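Glutathione S-transferase (PDB 6M1T) binds glutathione and probably transfers it to electrophilic compounds, as beta-class glutathione transferases do in detoxification. Local coordinates at residues M1-S6 with P53-D58; E104-F109 with L162-H167. All coordinates share one frame; numbering follows the deposited sequence.

The two contacts come in series along the chain and sit on opposite sides of its centre, with centres about 22 Å apart and nearest atoms about 7 Å apart. Contact 1 pairs strands 2-5 and 54-56 in the sheet of the thioredoxin-like N-terminal domain. Contact 2 belongs to the helical C-terminal domain, where the end of helix 89-108 meets the loop that follows helix 153-162. They share no strand or helix, yet each sends a residue to glutathione: P53 from the first, H106 from the second. The side chain of C10 lies about 4 Å from those of both residues, which places the glutathione site in the cleft between the domains.

Contact 1. Residues M1-S6 with P53-D58; sequences MKLFIS and PALTLD
M1 starts the chain with its charged amino group fixed by D58: M1 N lies 2.7 Å from D58 OD1 in a salt bridge. From here strand 2-5 runs antiparallel to strand 54-56 in the mixed sheet of the thioredoxin-like fold. The flexible M1 side chain, with CG anti to the backbone N (chi1 -159°), brings CG to 3.6 Å from L55 CD1. K2 and T56 form a hydrogen-bonded pair, K2 N giving to T56 O at 2.9 Å and T56 N to K2 O at 2.8 Å. T56 OG1 shares a hydrogen bond with T62 OG1 on the next strand. L3 and L55 form the following, non-hydrogen-bonded pair; leucine suits both, since their shared face packs on helices 12-21 and 66-75, L3 on P14 and L55 on Y72. L3 CD1 also lies beside P53 CB. F4 points to the face bearing K2 and T56, its N bonded almost straight to A54 O (2.9 Å, 175°). The ring presents its edge to the same carbonyl, while CE1 comes 3.4 Å from T56 OG1. Replacing this phenylalanine by an alanine is likely to open a gap between A54, T56 and the neighbouring F43 and V46. P53, preceded by the cis peptide bond familiar from thioredoxin folds, touches glutathione, and its CA-H meets F4 O, with P53 CA 3.4 Å from that oxygen.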
# COMPACT_ATOMS: atom_id res chain seq x y z
N MET A 1 -17.33 4.02 17.62
CA MET A 1 -16.50 3.77 16.43
C MET A 1 -17.44 3.63 15.23
O MET A 1 -18.44 2.88 15.32
CB MET A 1 -15.70 2.47 16.61
CG MET A 1 -14.51 2.37 15.74
SD MET A 1 -13.11 1.51 16.48
CE MET A 1 -13.81 -0.13 16.66
N LYS A 2 -17.16 4.37 14.16
CA LYS A 2 -17.99 4.34 12.93
C LYS A 2 -17.07 3.92 11.79
O LYS A 2 -16.04 4.59 11.55
CB LYS A 2 -18.58 5.70 12.57
CG LYS A 2 -19.59 6.31 13.53
CD LYS A 2 -20.32 7.47 12.89
CE LYS A 2 -20.63 8.59 13.86
NZ LYS A 2 -19.45 9.47 14.03
N LEU A 3 -17.46 2.88 11.08
CA LEU A 3 -16.86 2.51 9.80
C LEU A 3 -17.73 3.01 8.64
O LEU A 3 -18.92 2.70 8.61
CB LEU A 3 -16.74 0.98 9.73
CG LEU A 3 -16.06 0.50 8.46
CD1 LEU A 3 -14.57 0.88 8.44
CD2 LEU A 3 -16.27 -1.00 8.31
N PHE A 4 -17.12 3.75 7.70
CA PHE A 4 -17.77 4.29 6.50
C PHE A 4 -17.54 3.32 5.37
O PHE A 4 -16.38 2.99 5.11
CB PHE A 4 -17.27 5.70 6.16
CG PHE A 4 -17.66 6.69 7.23
CD1 PHE A 4 -16.93 6.79 8.40
CD2 PHE A 4 -18.80 7.45 7.08
CE1 PHE A 4 -17.32 7.68 9.39
CE2 PHE A 4 -19.18 8.34 8.06
CZ PHE A 4 -18.44 8.46 9.22
N ILE A 5 -18.65 2.84 4.80
CA ILE A 5 -18.67 1.77 3.80
C ILE A 5 -19.42 2.18 2.54
O ILE A 5 -20.27 3.07 2.57
CB ILE A 5 -19.27 0.48 4.38
CG1 ILE A 5 -20.76 0.57 4.69
CG2 ILE A 5 -18.47 0.05 5.59
CD1 ILE A 5 -21.42 -0.81 4.79
N SER A 6 -19.17 1.39 1.50
CA SER A 6 -20.05 1.24 0.32
C SER A 6 -20.18 -0.27 0.06
O SER A 6 -19.18 -0.97 -0.02
CB SER A 6 -19.47 2.00 -0.84
OG SER A 6 -20.35 1.87 -1.95
N PRO A 53 -12.56 2.54 2.71
CA PRO A 53 -13.12 2.82 4.04
C PRO A 53 -12.54 4.06 4.72
O PRO A 53 -11.42 4.44 4.42
CB PRO A 53 -12.69 1.61 4.89
CG PRO A 53 -11.40 1.16 4.21
CD PRO A 53 -11.56 1.45 2.73
N ALA A 54 -13.25 4.55 5.72
CA ALA A 54 -12.72 5.47 6.75
C ALA A 54 -13.24 4.97 8.09
O ALA A 54 -14.39 4.46 8.14
CB ALA A 54 -13.13 6.88 6.48
N LEU A 55 -12.40 5.01 9.11
CA LEU A 55 -12.75 4.56 10.47
C LEU A 55 -12.63 5.71 11.45
O LEU A 55 -11.50 6.19 11.61
CB LEU A 55 -11.82 3.43 10.87
CG LEU A 55 -12.14 2.88 12.26
CD1 LEU A 55 -13.48 2.14 12.25
CD2 LEU A 55 -11.05 1.94 12.71
N THR A 56 -13.74 6.17 12.02
CA THR A 56 -13.76 7.22 13.05
C THR A 56 -13.71 6.55 14.41
O THR A 56 -14.60 5.72 14.72
CB THR A 56 -14.96 8.16 12.94
OG1 THR A 56 -14.97 8.69 11.62
CG2 THR A 56 -14.90 9.31 13.93
N LEU A 57 -12.67 6.85 15.16
CA LEU A 57 -12.43 6.29 16.50
C LEU A 57 -13.36 6.99 17.49
O LEU A 57 -13.89 8.06 17.15
CB LEU A 57 -10.96 6.46 16.86
CG LEU A 57 -9.98 5.92 15.83
CD1 LEU A 57 -8.54 6.19 16.26
CD2 LEU A 57 -10.21 4.43 15.58
N ASP A 58 -13.53 6.43 18.68
CA ASP A 58 -14.33 7.05 19.78
C ASP A 58 -13.84 8.47 20.10
O ASP A 58 -14.68 9.29 20.48
CB ASP A 58 -14.36 6.12 20.99
CG ASP A 58 -15.07 4.82 20.68
OD1 ASP A 58 -15.92 4.83 19.75
OD2 ASP A 58 -14.77 3.80 21.32

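Contact 2. Residues E104-F109 with L162-H167; sequences EFHKAF and LGWPAH. With GSH (glutathione), chain C; GSH (glutathione), chain G.
W164 drives the edge of its indole against the faces of two rings, F109 and H106, making an aromatic cluster in the helical C-terminal domain typical of glutathione transferases. The chain before it has just left helix 153-162, and its partners lie where helix 89-108 runs out. Followed outward, W164 CB begins the contact 3.7 Å from F109 CE1. With CG anti to its carbonyl carbon (chi1 -67°), the indole turns its edge to the F109 face. Its CE3 stands over that face, offset toward the rim and 3.7 Å from F109 CD2, and the planes meet at 87° in a T-shaped pair. CZ3 lies between the two rings, near F109 CD2 and H106 CG alike. At the far end CH2 sits over the H106 face, 3.9 Å from H106 CD2, with planes at 78°. Tryptophan suits the place because its long edge spans both rings, while its buried polar atom is satisfied: NE1 donates to the carbonyl oxygen of G8. The imidazole so packed from one face carries its NE2 to 3.5 Å from SG2 of the glutathione in chain C. P165, which opens the 3-10 segment 165-167, packs its compact ring on F109, CD lying 3.8 Å from F109 CE1. Two residues before W164, L162 brings CD2 to F105 and also touches the bound cysteine. E104 instead reaches the subunit interface: its OE2 forms a salt bridge with K107 of the second subunit, and its OE1 accepts a 2.9 Å hydrogen bond from N1 of the second subunit's glutathione, chain G.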
# COMPACT_ATOMS: atom_id res chain seq x y z
N GLU A 104 -0.97 -3.15 -5.43
CA GLU A 104 -0.82 -3.88 -6.73
C GLU A 104 -2.15 -4.51 -7.16
O GLU A 104 -2.61 -4.20 -8.24
CB GLU A 104 0.25 -4.96 -6.60
CG GLU A 104 1.61 -4.42 -6.16
CD GLU A 104 2.28 -3.50 -7.18
OE1 GLU A 104 3.29 -2.88 -6.84
OE2 GLU A 104 1.78 -3.39 -8.30
N PHE A 105 -2.74 -5.37 -6.33
CA PHE A 105 -3.95 -6.17 -6.71
C PHE A 105 -5.17 -5.25 -6.90
O PHE A 105 -5.74 -5.21 -7.98
CB PHE A 105 -4.21 -7.25 -5.66
CG PHE A 105 -5.16 -8.32 -6.15
CD1 PHE A 105 -5.09 -8.77 -7.46
CD2 PHE A 105 -6.14 -8.84 -5.32
CE1 PHE A 105 -5.94 -9.77 -7.91
CE2 PHE A 105 -7.01 -9.83 -5.78
CZ PHE A 105 -6.90 -10.29 -7.07
N HIS A 106 -5.47 -4.42 -5.90
CA HIS A 106 -6.62 -3.46 -5.94
C HIS A 106 -6.50 -2.66 -7.22
O HIS A 106 -7.52 -2.50 -7.91
CB HIS A 106 -6.66 -2.58 -4.66
CG HIS A 106 -7.86 -1.67 -4.53
ND1 HIS A 106 -8.39 -0.95 -5.57
CD2 HIS A 106 -8.59 -1.31 -3.45
CE1 HIS A 106 -9.43 -0.24 -5.15
NE2 HIS A 106 -9.57 -0.45 -3.86
N LYS A 107 -5.33 -2.06 -7.46
CA LYS A 107 -5.15 -1.02 -8.50
C LYS A 107 -5.22 -1.69 -9.88
O LYS A 107 -5.76 -1.03 -10.80
CB LYS A 107 -3.89 -0.17 -8.23
CG LYS A 107 -3.92 0.66 -6.94
CD LYS A 107 -5.25 1.34 -6.64
CE LYS A 107 -5.20 2.59 -5.81
NZ LYS A 107 -5.30 3.81 -6.65
N ALA A 108 -4.85 -2.98 -10.02
CA ALA A 108 -5.07 -3.76 -11.27
C ALA A 108 -6.52 -3.66 -11.76
O ALA A 108 -6.72 -3.63 -12.98
CB ALA A 108 -4.67 -5.22 -11.09
N PHE A 109 -7.51 -3.62 -10.86
CA PHE A 109 -8.96 -3.69 -11.17
C PHE A 109 -9.52 -2.36 -11.68
O PHE A 109 -10.64 -2.32 -12.27
CB PHE A 109 -9.77 -4.08 -9.95
CG PHE A 109 -9.70 -5.53 -9.58
CD1 PHE A 109 -10.58 -6.45 -10.14
CD2 PHE A 109 -8.79 -5.98 -8.64
CE1 PHE A 109 -10.50 -7.79 -9.78
CE2 PHE A 109 -8.71 -7.32 -8.29
CZ PHE A 109 -9.57 -8.22 -8.87
N LEU A 162 -11.18 -10.99 -4.03
CA LEU A 162 -11.47 -12.22 -4.83
C LEU A 162 -12.96 -12.29 -5.16
O LEU A 162 -13.32 -12.95 -6.14
CB LEU A 162 -10.98 -13.45 -4.07
CG LEU A 162 -9.46 -13.57 -3.95
CD1 LEU A 162 -9.10 -14.86 -3.21
CD2 LEU A 162 -8.77 -13.53 -5.27
N GLY A 163 -13.79 -11.51 -4.47
CA GLY A 163 -15.18 -11.28 -4.90
C GLY A 163 -15.36 -10.38 -6.11
O GLY A 163 -16.51 -10.32 -6.59
N TRP A 164 -14.31 -9.69 -6.61
CA TRP A 164 -14.45 -8.69 -7.70
C TRP A 164 -14.37 -9.27 -9.12
O TRP A 164 -15.12 -8.83 -9.98
CB TRP A 164 -13.42 -7.57 -7.54
CG TRP A 164 -13.68 -6.75 -6.33
CD1 TRP A 164 -14.77 -6.72 -5.52
CD2 TRP A 164 -12.75 -5.78 -5.80
NE1 TRP A 164 -14.60 -5.78 -4.52
CE2 TRP A 164 -13.35 -5.22 -4.66
CE3 TRP A 164 -11.48 -5.40 -6.20
CZ2 TRP A 164 -12.70 -4.24 -3.90
CZ3 TRP A 164 -10.82 -4.47 -5.43
CH2 TRP A 164 -11.43 -3.89 -4.31
N PRO A 165 -13.46 -10.20 -9.43
CA PRO A 165 -13.32 -10.69 -10.81
C PRO A 165 -14.66 -11.14 -11.41
O PRO A 165 -14.88 -10.89 -12.59
CB PRO A 165 -12.34 -11.86 -10.66
CG PRO A 165 -11.53 -11.52 -9.45
CD PRO A 165 -12.48 -10.80 -8.52
N ALA A 166 -15.55 -11.74 -10.61
CA ALA A 166 -16.82 -12.30 -11.15
C ALA A 166 -17.69 -11.18 -11.70
O ALA A 166 -18.50 -11.44 -12.58
CB ALA A 166 -17.56 -13.13 -10.13
N HIS A 167 -17.47 -9.92 -11.26
CA HIS A 167 -18.27 -8.76 -11.71
C HIS A 167 -17.64 -8.06 -12.90
O HIS A 167 -18.29 -7.16 -13.39
CB HIS A 167 -18.47 -7.76 -10.57
CG HIS A 167 -19.21 -8.36 -9.45
ND1 HIS A 167 -20.57 -8.22 -9.34
CD2 HIS A 167 -18.81 -9.11 -8.41
CE1 HIS A 167 -20.98 -8.87 -8.28
NE2 HIS A 167 -19.92 -9.44 -7.69
N1 GSH C . -5.79 3.16 -0.93
CA1 GSH C . -7.15 3.16 -0.36
C1 GSH C . -7.25 2.10 0.75
O11 GSH C . -6.46 1.16 0.67
O12 GSH C . -8.15 2.29 1.65
CB1 GSH C . -8.14 2.88 -1.49
CG1 GSH C . -9.58 3.17 -1.16
CD1 GSH C . -10.43 3.05 -2.42
OE1 GSH C . -9.97 3.16 -3.56
N2 GSH C . -11.73 2.90 -2.21
CA2 GSH C . -12.76 2.85 -3.23
C2 GSH C . -13.53 4.15 -3.33
O2 GSH C . -13.96 4.68 -2.31
CB2 GSH C . -13.72 1.68 -3.01
SG2 GSH C . -12.98 0.05 -3.35
N3 GSH C . -13.62 4.69 -4.53
CA3 GSH C . -14.35 5.91 -4.79
C3 GSH C . -13.50 6.97 -5.50
O31 GSH C . -12.27 6.77 -5.59
O32 GSH C . -14.10 7.98 -5.93
N1 GSH G . 4.15 -1.75 -4.36
CA1 GSH G . 5.62 -1.92 -4.54
C1 GSH G . 6.38 -1.30 -3.34
O11 GSH G . 7.49 -1.83 -3.02
O12 GSH G . 5.84 -0.36 -2.73
CB1 GSH G . 5.95 -1.31 -5.92
CG1 GSH G . 7.43 -1.32 -6.25
CD1 GSH G . 7.64 -0.85 -7.68
OE1 GSH G . 6.69 -0.63 -8.43
N2 GSH G . 8.91 -0.74 -8.05
CA2 GSH G . 9.35 -0.36 -9.38
C2 GSH G . 9.82 -1.55 -10.19
O2 GSH G . 10.57 -2.41 -9.72
CB2 GSH G . 10.41 0.72 -9.28
SG2 GSH G . 9.75 2.28 -8.65
N3 GSH G . 9.38 -1.63 -11.43
CA3 GSH G . 9.81 -2.66 -12.34
C3 GSH G . 8.64 -3.52 -12.80
O31 GSH G . 8.90 -4.43 -13.61
O32 GSH G . 7.50 -3.23 -12.35